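Local structure of L-Ala-D/L-Glu epimerase, a muconate lactonizing enzyme (Klebsiella pneumoniae subsp. pneumoniae MGH 78578, 3FCP) at residues Ala132-Leu137 / Asp347-Leu352. The protein belongs to the muconate lactonizing enzyme family of the enolase superfamily and carries a magnesium ion in its barrel domain. Numbering follows the deposited sequence.
Sequences ALQTAL and DGQVAL
Leu137 and Val350 face each other as an antiparallel hydrogen-bonded pair where strand 349-351, from late in the chain, is laid along the start of strand 136-143, the first strand of the TIM-like barrel sheet of this enolase-superfamily protein. Each lends its N-H to the other's carbonyl oxygen, Leu137 N to Val350 O at 3.0 Å and Val350 N to Leu137 O at 2.9 Å, and both donors lie in the plane of the carbonyl they meet. Their side chains share one face of the sheet, where CG1 of Val350 stands 4.3 Å from CB of Leu137. On the same apolar side, CD1 of Leu137 comes within 4.4 Å of CB of Leu352. Branched aliphatic residues suit these three buried places, because Leu314 of helix 307-317 packs on all of them.

With CG swung anti to its backbone N, Leu352 turns CD2 to the methyl of Ala132, 4.5 Å away, a loose touch beside Ser126 of helix 125-128.

The other face, bearing Ala136 and Ala351, is more open, and small methyls are all that this non-hydrogen-bonded pair places there. Gln349 puts its CG beside its own N and anti to its carbonyl carbon (chi1 -69°), which carries the aliphatic stem past Leu137 O and brings NE2 alongside Ala136, 4.0 Å from its CB; a long polar chain with an apolar stem suits this partly exposed place. A backbone bond between Gly348 and Val139 carries the pairing of the two strands one step further. Beyond the paired residues, the backbone ladder gains a last rung from Leu352 N to Thr135 O, 2.9 Å long and nearly straight at 164°, its donor tilted 32° out of the Thr135 carbonyl plane.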
loop_
_atom_site.group_PDB
_atom_site.type_symbol
_atom_site.label_atom_id
_atom_site.label_comp_id
_atom_site.label_asym_id
_atom_site.label_seq_id
_atom_site.Cartn_x
_atom_site.Cartn_y
_atom_site.Cartn_z
ATOM N N ALA A 132 9.513 -19.245 -36.173
ATOM C CA ALA A 132 9.172 -20.267 -35.198
ATOM C C ALA A 132 10.385 -20.712 -34.399
ATOM O O ALA A 132 11.457 -20.973 -34.955
ATOM C CB ALA A 132 8.553 -21.463 -35.900
ATOM N N LEU A 133 10.207 -20.789 -33.086
ATOM C CA LEU A 133 11.260 -21.237 -32.186
ATOM C C LEU A 133 11.202 -22.760 -32.180
ATOM O O LEU A 133 12.191 -23.439 -31.907
ATOM C CB LEU A 133 10.981 -20.737 -30.769
ATOM C CG LEU A 133 11.660 -19.494 -30.187
ATOM C CD1 LEU A 133 11.964 -18.467 -31.257
ATOM C CD2 LEU A 133 10.747 -18.927 -29.098
ATOM N N GLN A 134 10.022 -23.277 -32.504
ATOM C CA GLN A 134 9.754 -24.711 -32.489
ATOM C C GLN A 134 8.734 -25.007 -33.586
ATOM O O GLN A 134 7.766 -24.257 -33.753
ATOM C CB GLN A 134 9.166 -25.052 -31.119
ATOM C CG GLN A 134 9.216 -26.487 -30.692
ATOM C CD GLN A 134 8.560 -26.675 -29.336
ATOM O OE1 GLN A 134 8.624 -27.752 -28.743
ATOM N NE2 GLN A 134 7.913 -25.620 -28.840
ATOM N N THR A 135 8.938 -26.093 -34.327
ATOM C CA THR A 135 8.022 -26.444 -35.402
ATOM C C THR A 135 7.165 -27.668 -35.052
ATOM O O THR A 135 6.399 -28.168 -35.875
ATOM C CB THR A 135 8.804 -26.671 -36.719
ATOM O OG1 THR A 135 7.906 -26.564 -37.824
ATOM C CG2 THR A 135 9.460 -28.037 -36.731
ATOM N N ALA A 136 7.311 -28.136 -33.817
ATOM C CA ALA A 136 6.553 -29.266 -33.283
ATOM C C ALA A 136 6.155 -28.831 -31.869
ATOM O O ALA A 136 7.012 -28.619 -31.013
ATOM C CB ALA A 136 7.427 -30.520 -33.229
ATOM N N LEU A 137 4.860 -28.684 -31.624
ATOM C CA LEU A 137 4.406 -28.229 -30.317
ATOM C C LEU A 137 3.671 -29.267 -29.491
ATOM O O LEU A 137 2.929 -30.097 -30.025
ATOM C CB LEU A 137 3.514 -26.995 -30.479
ATOM C CG LEU A 137 4.206 -25.704 -30.927
ATOM C CD1 LEU A 137 4.647 -25.822 -32.375
ATOM C CD2 LEU A 137 3.251 -24.540 -30.759
ATOM N N ASP A 347 2.513 -38.634 -30.665
ATOM C CA ASP A 347 3.346 -38.622 -29.469
ATOM C C ASP A 347 3.226 -37.319 -28.678
ATOM O O ASP A 347 4.219 -36.633 -28.447
ATOM C CB ASP A 347 4.811 -38.869 -29.851
ATOM C CG ASP A 347 5.720 -39.009 -28.636
ATOM O OD1 ASP A 347 5.464 -39.899 -27.795
ATOM O OD2 ASP A 347 6.693 -38.230 -28.523
ATOM N N GLY A 348 2.001 -36.995 -28.271
ATOM C CA GLY A 348 1.748 -35.787 -27.502
ATOM C C GLY A 348 2.164 -34.490 -28.174
ATOM O O GLY A 348 2.448 -33.502 -27.498
ATOM N N GLN A 349 2.205 -34.480 -29.502
ATOM C CA GLN A 349 2.595 -33.278 -30.226
ATOM C C GLN A 349 1.832 -33.084 -31.522
ATOM O O GLN A 349 1.154 -33.993 -32.005
ATOM C CB GLN A 349 4.088 -33.305 -30.547
ATOM C CG GLN A 349 5.004 -33.158 -29.351
ATOM C CD GLN A 349 6.458 -33.044 -29.768
ATOM O OE1 GLN A 349 7.032 -33.990 -30.303
ATOM N NE2 GLN A 349 7.055 -31.877 -29.537
ATOM N N VAL A 350 1.945 -31.878 -32.073
ATOM C CA VAL A 350 1.308 -31.546 -33.338
ATOM C C VAL A 350 2.373 -30.892 -34.220
ATOM O O VAL A 350 3.200 -30.113 -33.742
ATOM C CB VAL A 350 0.098 -30.590 -33.140
ATOM C CG1 VAL A 350 0.554 -29.261 -32.548
ATOM C CG2 VAL A 350 -0.605 -30.371 -34.467
ATOM N N ALA A 351 2.375 -31.231 -35.503
ATOM C CA ALA A 351 3.357 -30.671 -36.411
ATOM C C ALA A 351 2.835 -29.372 -37.003
ATOM O O ALA A 351 1.699 -29.306 -37.478
ATOM C CB ALA A 351 3.677 -31.668 -37.523
ATOM N N LEU A 352 3.668 -28.339 -36.967
ATOM C CA LEU A 352 3.292 -27.037 -37.507
ATOM C C LEU A 352 3.657 -26.941 -38.988
ATOM O O LEU A 352 4.820 -27.073 -39.355
ATOM C CB LEU A 352 4.008 -25.917 -36.754
ATOM C CG LEU A 352 3.687 -24.514 -37.276
ATOM C CD1 LEU A 352 2.257 -24.143 -36.902
ATOM C CD2 LEU A 352 4.666 -23.512 -36.691
#